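Long-range contacts in NLP/P60 family protein (Bacillus cereus ATCC 10987, PDB 3H41), which probably cleaves gamma-D-glutamyl-L-lysine bonds in murein peptides, releasing L-Ala-D-Glu, as a cysteine peptidase of the NlpC/P60 family: residues 67-72 against 83-88; 129-134 against 164-169; 256-261 against 301-306. All coordinates share one frame; numbering follows the deposited sequence.

Contact 1: 67-72 against 83-88; sequences GQEVTV and LVHGQP
His85 lies along the backbone of Glu69 and Val70 and reaches Thr71 with its ring. His85 CB sits 3.4 Å from Glu69 O, the oxygen that also accepts the backbone N-H of His85. CG is turned away from its own carbonyl carbon (chi1 -63°), which lays the imidazole against the neighbouring strand with Glu69 C and Val70 N over one face. His85 CG and CD2 stay 3.5 and 3.7 Å from Glu69 O. ND1 lies 3.5 Å from Glu69 OE2 and CE1 3.2 Å from it; that carboxylate, tilted 46° to the ring, forms a salt bridge with Lys8. At the tip, NE2 donates to Thr71 OG1 (2.7 Å) in the ring plane; this bond limits the ring's rotation, and Glu94, bonded to the same hydroxyl, helps hold OG1 in place. The His85 carbonyl oxygen takes Gln68 NE2 at 3.0 Å, almost head-on, while Val84 CG1 packs against that amide. Water 1 accepts from Gln68 NE2 and Gln87 NE2; Gln87 OE1 is held by Thr62. Paired backbone bonds between Thr71 and Leu83 join the strands towards the open end of hairpin 69-76/79-84 in this SH3-type domain, whose Tyr96, next to Gln87, binds substrate.

Contact 2: 129-134 against 164-169; sequences LYINPS and NGQKAW. With PO4 (phosphate ion), chain D.
Tyr130 and Trp169 meet through backbone and side chain. In the backbone they form an antiparallel hydrogen-bonded pair: Tyr130 N gives a nearly straight bond to Trp169 O (2.9 Å), and Trp169 N returns one to Tyr130 O (2.8 Å). Two residues further along, Asn132 N donates to Lys167 O, just before the cis peptide bond to Pro133. Water 2 extends this pairing past the strand ends, accepting from Lys167 N and donating to Pro133 O.

The aromatic contact lies on one face of the sheet. Trp169 chi1, at 72°, wedges CG between the backbone N and carbonyl carbon, and the indole folds across Tyr130. Tyr130 CB makes a CH-pi contact 3.8 Å from the centroid of the Trp169 five-membered ring, and Tyr130 CD2 reaches Trp169 CZ2 at 3.7 Å; the ring planes are oblique. Asn132 CB abuts the indole edge. These strands, 126-131 and 167-171, are neighbours in the sheet of the second SH3-type domain, with Ile131 and Ala168 on the other face.

Polar contacts gather at a phosphate, probably from the crystallisation liquor. Its O4 accepts from Ser134 OG (2.6 Å) and Gln166 NE2 (2.8 Å), and Lys138 NZ and Lys136 N bind the same ion. Asn164 steadies Gln166: its OD1 accepts from Gln166 N, closing an Asx turn, and its ND2 donates to Gln166 OE1.

Contact 3: 256-261 against 301-306; sequences IFFAHD and EEYAGA
The Phe258 ring meets the other strand with its edge: Glu302 C lies near the ring plane, and Phe258 CD1 is 3.8 Å from Tyr303 CA. Phe257 is likewise met at its rim, by Gly305 O and Ala306 CA. The Tyr303 ring is different, having the nearby Gly305 N above one face, while Phe258 CE1 approaches it obliquely.

The carboxylate of Glu302 is a further flat group. Glu302 CG is turned away from the carbonyl carbon (chi1 -75°) and the chain then runs out extended, bringing it past the carbonyl oxygen of Ala259, with Glu302 CB and Ala259 O 3.2 Å apart. Carboxylate OE1 does not bond to that carbonyl; it accepts a hydrogen bond from His268 NE2, a residue of the D-glutamate pocket, and so probably helps to position that first-shell imidazole. His260 stacks on His268 as well. On the other side of the strands, Ala259 CB touches Ala304 CB at 3.6 Å.

Three backbone bonds join the segments: Ala259 N to Glu302 O (2.9 Å), Ala304 N to Phe257 O (2.8 Å) and Phe257 N to Gly305 O (3.0 Å). Phe257 thus bonds to two successive residues, and the register slips by one: a beta bulge, with Gly305 at a positive phi of 109°.

Strand 255-259 is sandwiched in its sheet between 303-308 and 267-275. The latter carries His269, the inferred proton acceptor, right beside Phe258, while Tyr299 of helix 299-302 meets the Phe258 ring edge-to-face.

The three contacts follow one another along the chain, one in each SH3-type domain and one in the NlpC/P60 peptidase domain, and none touches another. Contacts 1 and 3, centres about 29 Å apart, both come near the bound L-Ala-D-Glu: the side chain of Gln87 is about 7 Å from the alanine, and that of His260 about 6 Å from the D-glutamate. The pocket draws on both their domains, with Glu61 and Tyr96 from the first SH3-type domain and Asp215, Ser217, Asp234 and Ser235 from the peptidase domain. Contact 2 stands away from the annotated sites, its centre about 23 Å from that of contact 1 and about 45 Å from that of contact 3.

Contact 1: 67-72 against 83-88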
loop_
_atom_site.group_PDB
_atom_site.type_symbol
_atom_site.label_atom_id
_atom_site.label_comp_id
_atom_site.label_asym_id
_atom_site.label_seq_id
_atom_site.Cartn_x
_atom_site.Cartn_y
_atom_site.Cartn_z
ATOM N N GLY A 67 -10.059 1.579 6.491
ATOM C CA GLY A 67 -9.800 2.439 7.636
ATOM C C GLY A 67 -8.920 3.654 7.439
ATOM O O GLY A 67 -8.851 4.510 8.333
ATOM N N GLN A 68 -8.218 3.749 6.302
ATOM C CA GLN A 68 -7.378 4.904 6.030
ATOM C C GLN A 68 -8.276 6.139 5.882
ATOM O O GLN A 68 -9.404 6.040 5.354
ATOM C CB GLN A 68 -6.530 4.668 4.769
ATOM C CG GLN A 68 -5.337 5.592 4.606
ATOM C CD GLN A 68 -4.195 4.996 3.743
ATOM O OE1 GLN A 68 -4.315 3.899 3.131
ATOM N NE2 GLN A 68 -3.071 5.715 3.715
ATOM N N GLU A 69 -7.797 7.270 6.417
ATOM C CA GLU A 69 -8.569 8.510 6.398
ATOM C C GLU A 69 -8.293 9.272 5.103
ATOM O O GLU A 69 -7.167 9.290 4.615
ATOM C CB GLU A 69 -8.190 9.397 7.566
ATOM C CG GLU A 69 -9.131 10.591 7.752
ATOM C CD GLU A 69 -8.825 11.388 9.031
ATOM O OE1 GLU A 69 -8.561 10.764 10.085
ATOM O OE2 GLU A 69 -8.857 12.633 8.985
ATOM N N VAL A 70 -9.329 9.909 4.579
ATOM C CA VAL A 70 -9.207 10.732 3.412
ATOM C C VAL A 70 -9.935 12.071 3.657
ATOM O O VAL A 70 -10.843 12.141 4.494
ATOM C CB VAL A 70 -9.806 10.052 2.124
ATOM C CG1 VAL A 70 -9.206 8.619 1.909
ATOM C CG2 VAL A 70 -11.336 10.033 2.136
ATOM N N THR A 71 -9.529 13.091 2.901
ATOM C CA THR A 71 -10.286 14.337 2.799
ATOM C C THR A 71 -11.039 14.347 1.464
ATOM O O THR A 71 -10.408 14.230 0.414
ATOM C CB THR A 71 -9.359 15.573 2.881
ATOM O OG1 THR A 71 -8.587 15.523 4.095
ATOM C CG2 THR A 71 -10.203 16.947 2.744
ATOM N N VAL A 72 -12.364 14.468 1.506
ATOM C CA VAL A 72 -13.174 14.531 0.289
ATOM C C VAL A 72 -13.150 15.974 -0.211
ATOM O O VAL A 72 -13.530 16.903 0.536
ATOM C CB VAL A 72 -14.616 14.000 0.485
ATOM C CG1 VAL A 72 -15.373 13.969 -0.837
ATOM C CG2 VAL A 72 -14.620 12.619 1.142
ATOM N N LEU A 83 -8.156 13.143 -0.977
ATOM C CA LEU A 83 -6.743 13.177 -0.652
ATOM C C LEU A 83 -6.478 12.128 0.439
ATOM O O LEU A 83 -7.036 12.206 1.546
ATOM C CB LEU A 83 -6.310 14.573 -0.155
ATOM C CG LEU A 83 -6.738 15.729 -1.062
ATOM C CD1 LEU A 83 -6.308 17.087 -0.439
ATOM C CD2 LEU A 83 -6.170 15.542 -2.478
ATOM N N VAL A 84 -5.615 11.163 0.127
ATOM C CA VAL A 84 -5.318 10.071 1.035
ATOM C C VAL A 84 -4.263 10.481 2.035
ATOM O O VAL A 84 -3.107 10.770 1.695
ATOM C CB VAL A 84 -4.850 8.788 0.280
ATOM C CG1 VAL A 84 -4.559 7.634 1.306
ATOM C CG2 VAL A 84 -5.896 8.345 -0.817
ATOM N N HIS A 85 -4.652 10.512 3.295
ATOM C CA HIS A 85 -3.725 10.928 4.333
ATOM C C HIS A 85 -2.709 9.795 4.493
ATOM O O HIS A 85 -3.054 8.599 4.407
ATOM C CB HIS A 85 -4.451 11.109 5.674
ATOM C CG HIS A 85 -5.503 12.186 5.683
ATOM N ND1 HIS A 85 -6.050 12.677 6.855
ATOM C CD2 HIS A 85 -6.094 12.874 4.680
ATOM C CE1 HIS A 85 -6.932 13.619 6.567
ATOM N NE2 HIS A 85 -6.996 13.743 5.253
ATOM N N GLY A 86 -1.466 10.178 4.722
ATOM C CA GLY A 86 -0.422 9.212 5.031
ATOM C C GLY A 86 0.311 8.681 3.825
ATOM O O GLY A 86 1.147 7.790 3.960
ATOM N N GLN A 87 0.023 9.260 2.656
ATOM C CA GLN A 87 0.729 8.941 1.441
ATOM C C GLN A 87 1.347 10.212 0.896
ATOM O O GLN A 87 0.740 10.925 0.098
ATOM C CB GLN A 87 -0.211 8.266 0.443
ATOM C CG GLN A 87 -0.654 6.871 0.914
ATOM C CD GLN A 87 -1.337 6.070 -0.186
ATOM O OE1 GLN A 87 -1.435 6.526 -1.332
ATOM N NE2 GLN A 87 -1.845 4.883 0.167
ATOM N N PRO A 88 2.558 10.531 1.362
ATOM C CA PRO A 88 3.117 11.843 0.979
ATOM C C PRO A 88 3.403 12.000 -0.519
ATOM O O PRO A 88 3.802 11.042 -1.192
ATOM C CB PRO A 88 4.413 11.915 1.781
ATOM C CG PRO A 88 4.195 10.985 2.940
ATOM C CD PRO A 88 3.416 9.849 2.340
HETATM O O HOH W 1 -0.309 4.216 2.911
#

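Contact 2: 129-134 against 164-169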
loop_
_atom_site.group_PDB
_atom_site.type_symbol
_atom_site.label_atom_id
_atom_site.label_comp_id
_atom_site.label_asym_id
_atom_site.label_seq_id
_atom_site.Cartn_x
_atom_site.Cartn_y
_atom_site.Cartn_z
ATOM N N LEU A 129 -10.689 -11.157 8.485
ATOM C CA LEU A 129 -11.418 -10.571 9.624
ATOM C C LEU A 129 -12.808 -11.155 9.640
ATOM O O LEU A 129 -13.446 -11.239 8.573
ATOM C CB LEU A 129 -11.557 -9.055 9.452
ATOM C CG LEU A 129 -10.397 -8.172 9.810
ATOM C CD1 LEU A 129 -10.766 -6.743 9.536
ATOM C CD2 LEU A 129 -10.088 -8.369 11.262
ATOM N N TYR A 130 -13.291 -11.528 10.830
ATOM C CA TYR A 130 -14.642 -12.093 11.023
ATOM C C TYR A 130 -15.500 -11.080 11.740
ATOM O O TYR A 130 -15.161 -10.670 12.838
ATOM C CB TYR A 130 -14.611 -13.399 11.847
ATOM C CG TYR A 130 -13.655 -14.391 11.210
ATOM C CD1 TYR A 130 -14.051 -15.152 10.106
ATOM C CD2 TYR A 130 -12.354 -14.516 11.655
ATOM C CE1 TYR A 130 -13.176 -16.022 9.491
ATOM C CE2 TYR A 130 -11.450 -15.378 11.009
ATOM C CZ TYR A 130 -11.887 -16.128 9.931
ATOM O OH TYR A 130 -11.056 -16.994 9.268
ATOM N N ILE A 131 -16.589 -10.661 11.111
ATOM C CA ILE A 131 -17.459 -9.631 11.686
ATOM C C ILE A 131 -18.335 -10.369 12.701
ATOM O O ILE A 131 -18.953 -11.388 12.390
ATOM C CB ILE A 131 -18.295 -8.898 10.635
ATOM C CG1 ILE A 131 -17.380 -8.340 9.515
ATOM C CG2 ILE A 131 -19.119 -7.721 11.270
ATOM C CD1 ILE A 131 -18.087 -7.339 8.537
ATOM N N ASN A 132 -18.310 -9.860 13.938
ATOM C CA ASN A 132 -19.004 -10.456 15.055
ATOM C C ASN A 132 -19.337 -9.388 16.100
ATOM O O ASN A 132 -18.440 -8.859 16.766
ATOM C CB ASN A 132 -18.177 -11.591 15.682
ATOM C CG ASN A 132 -19.002 -12.461 16.576
ATOM O OD1 ASN A 132 -19.858 -11.963 17.313
ATOM N ND2 ASN A 132 -18.798 -13.777 16.492
ATOM N N PRO A 133 -20.627 -9.089 16.274
ATOM C CA PRO A 133 -21.810 -9.679 15.636
ATOM C C PRO A 133 -22.037 -9.223 14.196
ATOM O O PRO A 133 -21.733 -8.088 13.853
ATOM C CB PRO A 133 -22.978 -9.184 16.518
ATOM C CG PRO A 133 -22.457 -7.904 17.117
ATOM C CD PRO A 133 -20.995 -8.140 17.353
ATOM N N SER A 134 -22.647 -10.114 13.409
ATOM C CA SER A 134 -22.972 -9.849 12.039
ATOM C C SER A 134 -24.211 -10.660 11.697
ATOM O O SER A 134 -24.217 -11.877 11.802
ATOM C CB SER A 134 -21.825 -10.222 11.088
ATOM O OG SER A 134 -22.293 -10.209 9.739
ATOM N N ASN A 164 -17.026 1.173 9.472
ATOM C CA ASN A 164 -18.461 1.338 9.469
ATOM C C ASN A 164 -19.091 1.222 10.864
ATOM O O ASN A 164 -20.316 1.281 10.985
ATOM C CB ASN A 164 -19.124 0.383 8.493
ATOM C CG ASN A 164 -19.077 -1.062 8.946
ATOM O OD1 ASN A 164 -18.426 -1.396 9.937
ATOM N ND2 ASN A 164 -19.782 -1.922 8.229
ATOM N N GLY A 165 -18.270 1.082 11.896
ATOM C CA GLY A 165 -18.780 0.894 13.279
ATOM C C GLY A 165 -19.082 -0.532 13.710
ATOM O O GLY A 165 -19.411 -0.757 14.886
ATOM N N GLN A 166 -18.979 -1.517 12.804
ATOM C CA GLN A 166 -19.105 -2.920 13.212
ATOM C C GLN A 166 -17.845 -3.380 13.928
ATOM O O GLN A 166 -16.780 -2.749 13.854
ATOM C CB GLN A 166 -19.391 -3.833 12.007
ATOM C CG GLN A 166 -20.752 -3.622 11.377
ATOM C CD GLN A 166 -21.014 -4.590 10.243
ATOM O OE1 GLN A 166 -20.298 -4.567 9.211
ATOM N NE2 GLN A 166 -22.030 -5.461 10.418
ATOM N N LYS A 167 -17.990 -4.474 14.660
ATOM C CA LYS A 167 -16.903 -5.113 15.384
ATOM C C LYS A 167 -16.553 -6.434 14.690
ATOM O O LYS A 167 -17.434 -7.089 14.090
ATOM C CB LYS A 167 -17.330 -5.361 16.825
ATOM C CG LYS A 167 -17.680 -4.069 17.594
ATOM C CD LYS A 167 -17.984 -4.376 19.059
ATOM C CE LYS A 167 -18.227 -3.104 19.898
ATOM N NZ LYS A 167 -19.268 -2.242 19.307
ATOM N N ALA A 168 -15.272 -6.773 14.763
ATOM C CA ALA A 168 -14.690 -7.902 14.063
ATOM C C ALA A 168 -13.538 -8.449 14.850
ATOM O O ALA A 168 -12.979 -7.794 15.752
ATOM C CB ALA A 168 -14.181 -7.460 12.675
ATOM N N TRP A 169 -13.079 -9.620 14.440
ATOM C CA TRP A 169 -11.926 -10.220 15.079
ATOM C C TRP A 169 -11.020 -10.944 14.096
ATOM O O TRP A 169 -11.470 -11.331 13.014
ATOM C CB TRP A 169 -12.392 -11.147 16.175
ATOM C CG TRP A 169 -13.035 -12.442 15.745
ATOM C CD1 TRP A 169 -14.362 -12.689 15.546
ATOM C CD2 TRP A 169 -12.356 -13.685 15.571
ATOM N NE1 TRP A 169 -14.547 -14.014 15.212
ATOM C CE2 TRP A 169 -13.319 -14.642 15.214
ATOM C CE3 TRP A 169 -10.996 -14.063 15.622
ATOM C CZ2 TRP A 169 -12.991 -15.995 14.943
ATOM C CZ3 TRP A 169 -10.656 -15.405 15.337
ATOM C CH2 TRP A 169 -11.664 -16.359 15.014
HETATM P P PO4 D . -24.154 -7.328 8.446
HETATM O O1 PO4 D . -24.920 -6.589 9.516
HETATM O O2 PO4 D . -24.968 -8.570 8.037
HETATM O O3 PO4 D . -24.037 -6.391 7.261
HETATM O O4 PO4 D . -22.804 -7.734 8.945
HETATM O O HOH W 2 -20.488 -5.739 14.647
#

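Contact 3: 256-261 against 301-306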
loop_
_atom_site.group_PDB
_atom_site.type_symbol
_atom_site.label_atom_id
_atom_site.label_comp_id
_atom_site.label_asym_id
_atom_site.label_seq_id
_atom_site.Cartn_x
_atom_site.Cartn_y
_atom_site.Cartn_z
ATOM N N ILE A 256 17.058 1.747 -3.813
ATOM C CA ILE A 256 17.845 1.993 -5.026
ATOM C C ILE A 256 16.897 2.403 -6.140
ATOM O O ILE A 256 15.816 1.829 -6.296
ATOM C CB ILE A 256 18.660 0.752 -5.417
ATOM C CG1 ILE A 256 19.295 0.112 -4.184
ATOM C CG2 ILE A 256 19.726 1.105 -6.466
ATOM C CD1 ILE A 256 20.208 1.018 -3.408
ATOM N N PHE A 257 17.314 3.414 -6.905
ATOM C CA PHE A 257 16.487 4.045 -7.906
ATOM C C PHE A 257 17.050 3.874 -9.304
ATOM O O PHE A 257 18.260 3.810 -9.482
ATOM C CB PHE A 257 16.278 5.527 -7.516
ATOM C CG PHE A 257 15.591 5.656 -6.215
ATOM C CD1 PHE A 257 14.207 5.591 -6.142
ATOM C CD2 PHE A 257 16.318 5.752 -5.036
ATOM C CE1 PHE A 257 13.546 5.659 -4.897
ATOM C CE2 PHE A 257 15.667 5.817 -3.801
ATOM C CZ PHE A 257 14.301 5.770 -3.732
ATOM N N PHE A 258 16.145 3.762 -10.273
ATOM C CA PHE A 258 16.525 3.637 -11.676
ATOM C C PHE A 258 15.791 4.694 -12.466
ATOM O O PHE A 258 14.588 4.938 -12.244
ATOM C CB PHE A 258 16.250 2.212 -12.187
ATOM C CG PHE A 258 16.875 1.156 -11.317
ATOM C CD1 PHE A 258 18.203 0.760 -11.530
ATOM C CD2 PHE A 258 16.211 0.670 -10.193
ATOM C CE1 PHE A 258 18.814 -0.179 -10.691
ATOM C CE2 PHE A 258 16.836 -0.268 -9.340
ATOM C CZ PHE A 258 18.136 -0.689 -9.604
ATOM N N ALA A 259 16.509 5.330 -13.403
ATOM C CA ALA A 259 15.948 6.424 -14.163
ATOM C C ALA A 259 16.146 6.219 -15.663
ATOM O O ALA A 259 17.100 5.568 -16.112
ATOM C CB ALA A 259 16.588 7.804 -13.706
ATOM N N HIS A 260 15.243 6.791 -16.424
ATOM C CA HIS A 260 15.322 6.775 -17.890
ATOM C C HIS A 260 16.612 7.400 -18.407
ATOM O O HIS A 260 17.301 8.178 -17.686
ATOM C CB HIS A 260 14.128 7.528 -18.494
ATOM C CG HIS A 260 12.809 6.844 -18.289
ATOM N ND1 HIS A 260 12.445 5.716 -18.989
ATOM C CD2 HIS A 260 11.763 7.140 -17.483
ATOM C CE1 HIS A 260 11.239 5.335 -18.614
ATOM N NE2 HIS A 260 10.801 6.183 -17.704
ATOM N N ASP A 261 16.935 7.075 -19.658
ATOM C CA ASP A 261 18.134 7.605 -20.333
ATOM C C ASP A 261 19.410 7.394 -19.519
ATOM O O ASP A 261 20.089 8.350 -19.150
ATOM C CB ASP A 261 17.951 9.099 -20.649
ATOM C CG ASP A 261 19.122 9.690 -21.499
ATOM O OD1 ASP A 261 19.902 8.911 -22.130
ATOM O OD2 ASP A 261 19.255 10.938 -21.518
ATOM N N GLU A 301 22.447 -0.095 -15.989
ATOM C CA GLU A 301 22.694 1.080 -16.815
ATOM C C GLU A 301 21.860 2.278 -16.400
ATOM O O GLU A 301 22.236 3.430 -16.685
ATOM C CB GLU A 301 22.423 0.793 -18.311
ATOM C CG GLU A 301 23.412 -0.156 -18.977
ATOM C CD GLU A 301 23.086 -1.657 -18.768
ATOM O OE1 GLU A 301 22.078 -1.969 -18.080
ATOM O OE2 GLU A 301 23.829 -2.521 -19.311
ATOM N N GLU A 302 20.729 2.013 -15.740
ATOM C CA GLU A 302 19.792 3.056 -15.312
ATOM C C GLU A 302 19.927 3.441 -13.815
ATOM O O GLU A 302 19.162 4.287 -13.328
ATOM C CB GLU A 302 18.354 2.622 -15.611
ATOM C CG GLU A 302 17.959 2.701 -17.100
ATOM C CD GLU A 302 16.477 2.762 -17.344
ATOM O OE1 GLU A 302 15.686 2.449 -16.423
ATOM O OE2 GLU A 302 16.097 3.147 -18.479
ATOM N N TYR A 303 20.898 2.848 -13.131
ATOM C CA TYR A 303 21.185 3.155 -11.743
ATOM C C TYR A 303 21.217 4.670 -11.563
ATOM O O TYR A 303 21.967 5.371 -12.254
ATOM C CB TYR A 303 22.510 2.542 -11.322
ATOM C CG TYR A 303 22.800 2.715 -9.864
ATOM C CD1 TYR A 303 22.278 1.833 -8.926
ATOM C CD2 TYR A 303 23.557 3.798 -9.405
ATOM C CE1 TYR A 303 22.520 2.010 -7.567
ATOM C CE2 TYR A 303 23.805 3.983 -8.028
ATOM C CZ TYR A 303 23.282 3.069 -7.123
ATOM O OH TYR A 303 23.489 3.198 -5.769
ATOM N N ALA A 304 20.390 5.174 -10.649
ATOM C CA ALA A 304 20.235 6.602 -10.453
ATOM C C ALA A 304 20.350 7.010 -8.998
ATOM O O ALA A 304 19.744 8.005 -8.596
ATOM C CB ALA A 304 18.886 7.061 -10.997
ATOM N N GLY A 305 21.049 6.218 -8.210
ATOM C CA GLY A 305 21.373 6.597 -6.823
ATOM C C GLY A 305 20.607 5.785 -5.784
ATOM O O GLY A 305 19.847 4.892 -6.122
ATOM N N ALA A 306 20.875 6.061 -4.515
ATOM C CA ALA A 306 20.315 5.282 -3.426
ATOM C C ALA A 306 20.035 6.202 -2.249
ATOM O O ALA A 306 20.736 7.224 -2.061
ATOM C CB ALA A 306 21.253 4.119 -3.038
#